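Local coordinates for protein myosin-2 (Saccharomyces cerevisiae, PDB 6IXO) that carries organelles and other cargo along polarized actin cables, its globular tail, the part described here, binding receptor proteins on the cargo, at residues A[108-113]-A[387-392]; A[165-170]-A[231-236]. One frame throughout, in Å; residues are numbered along the deposited sequence.

Contact 1. Residues A[108-113]-A[387-392]; sequences VRELYS and RKFDQV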
ATOM      1  N   VAL A 108      13.350  -2.441  -0.512  1.00 26.94           N
ATOM      2  CA  VAL A 108      13.673  -2.159   0.892  1.00 30.65           C
ATOM      3  C   VAL A 108      13.465  -3.429   1.714  1.00 31.89           C
ATOM      4  O   VAL A 108      14.243  -3.726   2.640  1.00 33.50           O
ATOM      5  CB  VAL A 108      12.842  -0.976   1.436  1.00 30.01           C
ATOM      6  CG1 VAL A 108      12.996  -0.855   2.943  1.00 28.32           C
ATOM      7  CG2 VAL A 108      13.291   0.327   0.743  1.00 29.24           C
ATOM      8  N   ARG A 109      12.457  -4.232   1.353  1.00 28.34           N
ATOM      9  CA  ARG A 109      12.313  -5.517   2.049  1.00 26.59           C
ATOM     10  C   ARG A 109      13.538  -6.400   1.800  1.00 31.65           C
ATOM     11  O   ARG A 109      13.981  -7.154   2.689  1.00 30.53           O
ATOM     12  CB  ARG A 109      11.047  -6.271   1.600  1.00 31.13           C
ATOM     13  CG  ARG A 109      10.824  -7.559   2.383  1.00 35.84           C
ATOM     14  CD  ARG A 109      10.631  -7.255   3.876  1.00 38.11           C
ATOM     15  NE  ARG A 109      10.207  -8.447   4.633  1.00 34.34           N
ATOM     16  CZ  ARG A 109      10.038  -8.459   5.962  1.00 32.34           C
ATOM     17  NH1 ARG A 109      10.287  -7.343   6.687  1.00 31.68           N
ATOM     18  NH2 ARG A 109       9.659  -9.591   6.564  1.00 37.61           N
ATOM     19  N   GLU A 110      14.073  -6.345   0.584  1.00 29.41           N
ATOM     20  CA  GLU A 110      15.229  -7.212   0.293  1.00 28.72           C
ATOM     21  C   GLU A 110      16.452  -6.731   1.110  1.00 31.88           C
ATOM     22  O   GLU A 110      17.237  -7.520   1.612  1.00 32.09           O
ATOM     23  CB  GLU A 110      15.545  -7.184  -1.209  1.00 31.63           C
ATOM     24  CG  GLU A 110      16.736  -8.061  -1.631  1.00 33.56           C
ATOM     25  CD  GLU A 110      16.317  -9.514  -1.787  1.00 42.62           C
ATOM     26  OE1 GLU A 110      15.124  -9.820  -1.554  1.00 48.00           O
ATOM     27  OE2 GLU A 110      17.176 -10.326  -2.169  1.00 43.55           O
ATOM     28  N   LEU A 111      16.597  -5.417   1.240  1.00 32.69           N
ATOM     29  CA  LEU A 111      17.701  -4.826   1.999  1.00 34.70           C
ATOM     30  C   LEU A 111      17.578  -5.176   3.476  1.00 38.94           C
ATOM     31  O   LEU A 111      18.547  -5.547   4.138  1.00 35.92           O
ATOM     32  CB  LEU A 111      17.703  -3.312   1.842  1.00 32.64           C
ATOM     33  CG  LEU A 111      18.194  -2.780   0.498  1.00 33.74           C
ATOM     34  CD1 LEU A 111      17.886  -1.270   0.331  1.00 35.41           C
ATOM     35  CD2 LEU A 111      19.727  -3.071   0.354  1.00 29.51           C
ATOM     36  N   TYR A 112      16.371  -5.038   4.002  1.00 38.54           N
ATOM     37  CA  TYR A 112      16.167  -5.286   5.417  1.00 35.76           C
ATOM     38  C   TYR A 112      16.450  -6.743   5.690  1.00 39.23           C
ATOM     39  O   TYR A 112      17.132  -7.105   6.649  1.00 42.43           O
ATOM     40  CB  TYR A 112      14.729  -4.882   5.836  1.00 32.50           C
ATOM     41  CG  TYR A 112      14.422  -5.265   7.274  1.00 36.55           C
ATOM     42  CD1 TYR A 112      14.958  -4.534   8.338  1.00 36.39           C
ATOM     43  CD2 TYR A 112      13.637  -6.375   7.570  1.00 40.84           C
ATOM     44  CE1 TYR A 112      14.721  -4.907   9.666  1.00 33.33           C
ATOM     45  CE2 TYR A 112      13.360  -6.738   8.896  1.00 40.53           C
ATOM     46  CZ  TYR A 112      13.918  -6.007   9.942  1.00 39.11           C
ATOM     47  OH  TYR A 112      13.640  -6.353  11.256  1.00 41.19           O
ATOM     48  N   SER A 113      15.979  -7.594   4.788  1.00 39.36           N
ATOM     49  CA  SER A 113      16.164  -9.019   4.953  1.00 36.87           C
ATOM     50  C   SER A 113      17.654  -9.373   4.913  1.00 40.24           C
ATOM     51  O   SER A 113      18.120 -10.261   5.626  1.00 42.48           O
ATOM     52  CB  SER A 113      15.387  -9.789   3.869  1.00 39.64           C
ATOM     53  OG  SER A 113      13.978  -9.440   3.938  1.00 37.49           O
ATOM     54  N   ARG A 387      12.988 -12.495   4.331  1.00 60.59           N
ATOM     55  CA  ARG A 387      13.464 -13.293   3.210  1.00 67.97           C
ATOM     56  C   ARG A 387      14.767 -14.046   3.585  1.00 56.62           C
ATOM     57  O   ARG A 387      15.812 -13.428   3.828  1.00 53.26           O
ATOM     58  CB  ARG A 387      13.652 -12.373   1.983  1.00 67.18           C
ATOM     59  CG  ARG A 387      12.382 -11.509   1.664  1.00 43.64           C
ATOM     60  CD  ARG A 387      12.548 -10.580   0.415  1.00 55.57           C
ATOM     61  NE  ARG A 387      11.223 -10.150  -0.072  1.00 54.85           N
ATOM     62  CZ  ARG A 387      10.975  -9.196  -0.979  1.00 53.43           C
ATOM     63  NH1 ARG A 387      11.961  -8.495  -1.538  1.00 33.84           N
ATOM     64  NH2 ARG A 387       9.705  -8.927  -1.316  1.00 54.82           N
ATOM     65  N   LYS A 388      14.691 -15.365   3.685  1.00 62.09           N
ATOM     66  CA  LYS A 388      15.909 -16.154   3.956  1.00 69.65           C
ATOM     67  C   LYS A 388      16.897 -15.932   2.820  1.00 66.14           C
ATOM     68  O   LYS A 388      16.532 -16.038   1.653  1.00 66.10           O
ATOM     69  CB  LYS A 388      15.597 -17.642   4.119  1.00 81.78           C
ATOM     70  CG  LYS A 388      14.532 -17.936   5.175  1.00 90.75           C
ATOM     71  CD  LYS A 388      14.896 -17.374   6.559  1.00 94.35           C
ATOM     72  CE  LYS A 388      15.896 -18.270   7.303  1.00 95.43           C
ATOM     73  NZ  LYS A 388      15.939 -17.951   8.765  1.00 93.17           N
ATOM     74  N   PHE A 389      18.137 -15.586   3.146  1.00 68.53           N
ATOM     75  CA  PHE A 389      19.056 -15.165   2.101  1.00 70.02           C
ATOM     76  C   PHE A 389      19.928 -16.275   1.570  1.00 83.88           C
ATOM     77  O   PHE A 389      20.735 -16.858   2.292  1.00 86.89           O
ATOM     78  CB  PHE A 389      19.922 -14.005   2.590  1.00 65.49           C
ATOM     79  CG  PHE A 389      19.557 -12.716   1.955  1.00 64.08           C
ATOM     80  CD1 PHE A 389      20.269 -12.245   0.867  1.00 64.80           C
ATOM     81  CD2 PHE A 389      18.434 -12.011   2.385  1.00 67.83           C
ATOM     82  CE1 PHE A 389      19.895 -11.064   0.238  1.00 66.66           C
ATOM     83  CE2 PHE A 389      18.051 -10.834   1.763  1.00 66.94           C
ATOM     84  CZ  PHE A 389      18.785 -10.356   0.690  1.00 71.62           C
ATOM     85  N   ASP A 390      19.741 -16.576   0.293  1.00 91.53           N
ATOM     86  CA  ASP A 390      20.655 -17.454  -0.408  1.00100.65           C
ATOM     87  C   ASP A 390      21.517 -16.542  -1.258  1.00102.72           C
ATOM     88  O   ASP A 390      21.005 -15.640  -1.922  1.00 98.85           O
ATOM     89  CB  ASP A 390      19.915 -18.498  -1.252  1.00105.15           C
ATOM     90  N   GLN A 391      22.827 -16.754  -1.203  1.00107.75           N
ATOM     91  CA  GLN A 391      23.766 -15.874  -1.878  1.00107.05           C
ATOM     92  C   GLN A 391      23.571 -15.966  -3.382  1.00101.88           C
ATOM     93  O   GLN A 391      23.768 -17.028  -3.966  1.00104.01           O
ATOM     94  CB  GLN A 391      25.197 -16.234  -1.483  1.00114.53           C
ATOM     95  CG  GLN A 391      25.500 -16.019  -0.004  1.00120.78           C
ATOM     96  CD  GLN A 391      26.181 -14.686   0.268  1.00125.84           C
ATOM     97  OE1 GLN A 391      27.360 -14.503  -0.043  1.00136.04           O
ATOM     98  NE2 GLN A 391      25.442 -13.748   0.849  1.00122.43           N
ATOM     99  N   VAL A 392      23.164 -14.862  -4.003  1.00 96.60           N
ATOM    100  CA  VAL A 392      22.913 -14.855  -5.446  1.00 97.29           C
ATOM    101  C   VAL A 392      24.062 -14.205  -6.230  1.00 95.97           C
ATOM    102  O   VAL A 392      24.613 -13.184  -5.805  1.00 93.10           O
ATOM    103  CB  VAL A 392      21.589 -14.123  -5.792  1.00 92.57           C
ATOM    104  CG1 VAL A 392      21.294 -14.208  -7.283  1.00 91.81           C
ATOM    105  CG2 VAL A 392      20.431 -14.709  -5.008  1.00 94.67           C
TER
HETATM  106  O   HOH W   1      16.600 -12.589   6.368  1.00 38.50           O
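Arg387 lies along helix 97-124 and meets three of its residues in turn. Its chain is extended from CG to NE, with CG set beside the backbone N (chi1 -52°), and this course takes it past Ser113 first, and then to Glu110 and Arg109. The guanidinium has Arg109 over one face, where CG of Arg109 comes 3.6 Å from NE of Arg387, towards the rim. Near the plane, at the edge, lies Glu110; the salt bridge from NH1 of Arg387 to OE1 of Glu110 is long at 3.4 Å and weak as a hydrogen bond. Each charge has a second partner, Glu222 for Arg387 and Arg56 for Glu110, so a chain of alternating charges runs through a largely buried contact. In this all-helical globular tail, the contact fastens the long segment before helix 403-415 to the flank of helix 97-124. The Phe389 ring lies obliquely against the Glu110 carboxylate (planes 50° apart), CZ 3.3 Å from OE2 of Glu110; its nonpolar contact is Ser113 CB, at the ring edge, in plane, 3.6 Å from CE2 of Phe389. Ser113 OG gives its proton to Arg109 O (2.6 Å), which leaves it to accept a weak bond from Arg387 N. A water joins Ser113 O to Arg387 O.

Contact 2. Residues A[165-170]-A[231-236]; sequences KLQKQL and TTLLNY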
ATOM      1  N   LYS A 165      -0.459   8.358  -0.167  1.00 22.56           N
ATOM      2  CA  LYS A 165      -0.631   8.809  -1.548  1.00 25.10           C
ATOM      3  C   LYS A 165      -1.706   8.006  -2.269  1.00 24.99           C
ATOM      4  O   LYS A 165      -2.483   8.574  -3.046  1.00 26.66           O
ATOM      5  CB  LYS A 165       0.703   8.712  -2.335  1.00 24.62           C
ATOM      6  CG  LYS A 165       1.714   9.834  -1.981  1.00 25.83           C
ATOM      7  CD  LYS A 165       3.148   9.403  -2.517  1.00 26.79           C
ATOM      8  CE  LYS A 165       4.181  10.488  -2.129  1.00 29.25           C
ATOM      9  NZ  LYS A 165       3.933  11.740  -2.856  1.00 34.49           N
ATOM     10  N   LEU A 166      -1.749   6.700  -2.013  1.00 22.98           N
ATOM     11  CA  LEU A 166      -2.822   5.868  -2.562  1.00 24.15           C
ATOM     12  C   LEU A 166      -4.200   6.353  -2.104  1.00 28.13           C
ATOM     13  O   LEU A 166      -5.113   6.430  -2.907  1.00 25.33           O
ATOM     14  CB  LEU A 166      -2.669   4.406  -2.142  1.00 21.34           C
ATOM     15  CG  LEU A 166      -1.422   3.726  -2.751  1.00 25.20           C
ATOM     16  CD1 LEU A 166      -1.457   2.299  -2.256  1.00 24.39           C
ATOM     17  CD2 LEU A 166      -1.408   3.708  -4.303  1.00 24.58           C
ATOM     18  N   GLN A 167      -4.341   6.631  -0.813  1.00 23.04           N
ATOM     19  CA  GLN A 167      -5.603   7.171  -0.303  1.00 24.05           C
ATOM     20  C   GLN A 167      -6.011   8.450  -1.013  1.00 31.90           C
ATOM     21  O   GLN A 167      -7.197   8.618  -1.353  1.00 29.60           O
ATOM     22  CB  GLN A 167      -5.508   7.433   1.205  1.00 24.26           C
ATOM     23  CG  GLN A 167      -5.378   6.131   2.044  1.00 23.74           C
ATOM     24  CD  GLN A 167      -5.559   6.395   3.535  1.00 26.66           C
ATOM     25  OE1 GLN A 167      -5.141   7.416   4.037  1.00 30.17           O
ATOM     26  NE2 GLN A 167      -6.210   5.477   4.230  1.00 25.42           N
ATOM     27  N   LYS A 168      -5.070   9.377  -1.209  1.00 27.23           N
ATOM     28  CA  LYS A 168      -5.425  10.632  -1.888  1.00 29.89           C
ATOM     29  C   LYS A 168      -5.897  10.392  -3.318  1.00 32.48           C
ATOM     30  O   LYS A 168      -6.782  11.084  -3.794  1.00 28.60           O
ATOM     31  CB  LYS A 168      -4.249  11.611  -1.902  1.00 31.11           C
ATOM     32  CG  LYS A 168      -3.693  11.938  -0.521  1.00 37.76           C
ATOM     33  CD  LYS A 168      -4.727  12.608   0.375  1.00 38.00           C
ATOM     34  CE  LYS A 168      -4.144  12.931   1.772  1.00 39.40           C
ATOM     35  NZ  LYS A 168      -3.053  13.957   1.743  1.00 37.23           N
ATOM     36  N   GLN A 169      -5.272   9.463  -4.035  1.00 26.05           N
ATOM     37  CA  GLN A 169      -5.736   9.143  -5.388  1.00 27.92           C
ATOM     38  C   GLN A 169      -7.132   8.604  -5.338  1.00 29.17           C
ATOM     39  O   GLN A 169      -7.944   8.900  -6.215  1.00 32.02           O
ATOM     40  CB  GLN A 169      -4.827   8.097  -6.075  1.00 30.21           C
ATOM     41  CG  GLN A 169      -3.526   8.699  -6.586  1.00 37.96           C
ATOM     42  CD  GLN A 169      -2.893   7.890  -7.732  1.00 47.40           C
ATOM     43  OE1 GLN A 169      -3.318   6.769  -8.026  1.00 60.45           O
ATOM     44  NE2 GLN A 169      -1.889   8.481  -8.402  1.00 37.89           N
ATOM     45  N   LEU A 170      -7.435   7.823  -4.303  1.00 26.25           N
ATOM     46  CA  LEU A 170      -8.843   7.397  -4.131  1.00 34.31           C
ATOM     47  C   LEU A 170      -9.788   8.503  -3.691  1.00 32.87           C
ATOM     48  O   LEU A 170     -10.963   8.523  -4.094  1.00 39.20           O
ATOM     49  CB  LEU A 170      -8.937   6.246  -3.137  1.00 35.60           C
ATOM     50  CG  LEU A 170      -8.498   4.912  -3.698  1.00 32.32           C
ATOM     51  CD1 LEU A 170      -8.359   3.937  -2.531  1.00 35.13           C
ATOM     52  CD2 LEU A 170      -9.489   4.361  -4.741  1.00 27.20           C
ATOM     53  N   THR A 231      -7.230  -3.887   2.174  1.00 24.73           N
ATOM     54  CA  THR A 231      -8.195  -3.749   3.266  0.58 28.25           C
ATOM     55  C   THR A 231      -8.229  -2.303   3.778  1.00 31.28           C
ATOM     56  O   THR A 231      -9.296  -1.711   4.062  1.00 27.30           O
ATOM     57  CB  THR A 231      -7.827  -4.715   4.421  0.58 28.88           C
ATOM     58  OG1 THR A 231      -8.112  -6.058   4.009  0.58 34.14           O
ATOM     59  CG2 THR A 231      -8.622  -4.385   5.678  0.58 35.69           C
ATOM     60  N   THR A 232      -7.030  -1.731   3.929  1.00 26.67           N
ATOM     61  CA  THR A 232      -6.946  -0.307   4.362  1.00 25.46           C
ATOM     62  C   THR A 232      -7.637   0.591   3.337  1.00 27.96           C
ATOM     63  O   THR A 232      -8.433   1.472   3.681  1.00 24.94           O
ATOM     64  CB  THR A 232      -5.473   0.151   4.543  1.00 27.05           C
ATOM     65  OG1 THR A 232      -4.870  -0.626   5.574  1.00 27.69           O
ATOM     66  CG2 THR A 232      -5.391   1.653   4.933  1.00 28.43           C
ATOM     67  N   LEU A 233      -7.398   0.332   2.063  1.00 23.97           N
ATOM     68  CA  LEU A 233      -7.978   1.212   1.039  1.00 24.97           C
ATOM     69  C   LEU A 233      -9.502   1.042   0.877  1.00 25.74           C
ATOM     70  O   LEU A 233     -10.223   2.034   0.656  1.00 24.53           O
ATOM     71  CB  LEU A 233      -7.290   0.980  -0.307  1.00 23.75           C
ATOM     72  CG  LEU A 233      -5.806   1.432  -0.295  1.00 26.72           C
ATOM     73  CD1 LEU A 233      -5.141   1.113  -1.627  1.00 21.76           C
ATOM     74  CD2 LEU A 233      -5.601   2.952   0.043  1.00 28.37           C
ATOM     75  N   LEU A 234      -9.981  -0.196   0.951  1.00 25.11           N
ATOM     76  CA  LEU A 234     -11.428  -0.453   0.882  1.00 29.41           C
ATOM     77  C   LEU A 234     -12.175   0.188   2.048  1.00 25.63           C
ATOM     78  O   LEU A 234     -13.244   0.795   1.869  1.00 24.95           O
ATOM     79  CB  LEU A 234     -11.705  -1.966   0.886  1.00 26.11           C
ATOM     80  CG  LEU A 234     -11.240  -2.675  -0.384  1.00 27.24           C
ATOM     81  CD1 LEU A 234     -11.353  -4.180  -0.208  1.00 31.61           C
ATOM     82  CD2 LEU A 234     -12.048  -2.193  -1.632  1.00 28.86           C
ATOM     83  N   ASN A 235     -11.652   0.013   3.262  1.00 21.31           N
ATOM     84  CA  ASN A 235     -12.245   0.704   4.421  1.00 26.99           C
ATOM     85  C   ASN A 235     -12.320   2.207   4.208  1.00 30.60           C
ATOM     86  O   ASN A 235     -13.313   2.872   4.608  1.00 27.16           O
ATOM     87  CB  ASN A 235     -11.461   0.440   5.704  1.00 28.00           C
ATOM     88  CG  ASN A 235     -11.773  -0.922   6.280  1.00 37.24           C
ATOM     89  OD1 ASN A 235     -12.918  -1.322   6.278  1.00 39.02           O
ATOM     90  ND2 ASN A 235     -10.756  -1.618   6.814  1.00 36.87           N
ATOM     91  N   TYR A 236     -11.256   2.725   3.607  1.00 28.70           N
ATOM     92  CA  TYR A 236     -11.133   4.145   3.304  1.00 27.65           C
ATOM     93  C   TYR A 236     -12.219   4.570   2.295  1.00 27.10           C
ATOM     94  O   TYR A 236     -12.923   5.547   2.499  1.00 25.36           O
ATOM     95  CB  TYR A 236      -9.762   4.464   2.719  1.00 24.69           C
ATOM     96  CG  TYR A 236      -9.496   5.967   2.636  1.00 24.19           C
ATOM     97  CD1 TYR A 236      -9.190   6.700   3.785  1.00 25.26           C
ATOM     98  CD2 TYR A 236      -9.504   6.629   1.411  1.00 23.97           C
ATOM     99  CE1 TYR A 236      -8.932   8.106   3.719  1.00 28.86           C
ATOM    100  CE2 TYR A 236      -9.198   8.030   1.313  1.00 21.99           C
ATOM    101  CZ  TYR A 236      -8.958   8.744   2.471  1.00 27.11           C
ATOM    102  OH  TYR A 236      -8.655  10.076   2.378  1.00 33.30           O
TER
HETATM  103  O   HOH W   2      -5.966  10.284   3.353  1.00 36.85           O
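One face of the Tyr236 ring is taken by the side chain of Gln167, whose amide stacks on it with the two planes 24° apart. CD of Gln167 rides 3.6 Å above the ring plane, displaced towards the rim, and NE2 of Gln167 comes within 3.3 Å of CD1 of Tyr236. Farther back along the same side chain, the methylene CB of Gln167 makes a CH-pi contact over the face of the ring, 3.9 Å from the centroid of Tyr236. The ring is carried out to this position by a chi1 of -169°, which sets CG of Tyr236 anti to the backbone N. Both ends of the glutamine amide are bonded: NE2 donates to the carbonyl of Glu373, and OE1 accepts from a water that is also hydrogen-bonded to Tyr236 OH, which probably helps to fix the rotation of the amide above the ring.

Beside this stack Leu233 fills the apolar part of the interface. Its CD2 lies 3.8 Å from Gln167 CG, and its CD1 is 3.9 Å from CD1 of Leu166. Leu170 crosses Leu233 at about a right angle, its CD1 3.9 Å from Leu233 CB. Phe208 and Ile212 of helix 202-218 extend the leucine cluster, while Phe377 from a loop packs against Gln167 and Thr232. The segments run in broadly the same direction, axes 10.4 Å apart and crossing at -34°, a side-by-side packing of helices 134-180 and 223-247 within the helical bundle of the class V myosin cargo-binding tail.

Overall arrangement
From the N terminus the chain passes through five earlier helices before helix 97-124, which supplies the helical half of contact 1, and then the long helix 134-180, which supplies the first half of contact 2. Contact 2 is closed soon afterwards, when helix 223-247 returns to pack on helix 134-180 across a gap of 60 residues. Contact 1 stays open until the loop after helix 336-350 comes back, so its loop of 273 intervening residues encloses that of contact 2. Their centres are 29 Å apart and their nearest atoms about 14 Å, so the two sites are separate. Contact 2 joins two helices about 8 Å from the centre of the chain, whereas contact 1 ties the late segment 387-392 to an early helix.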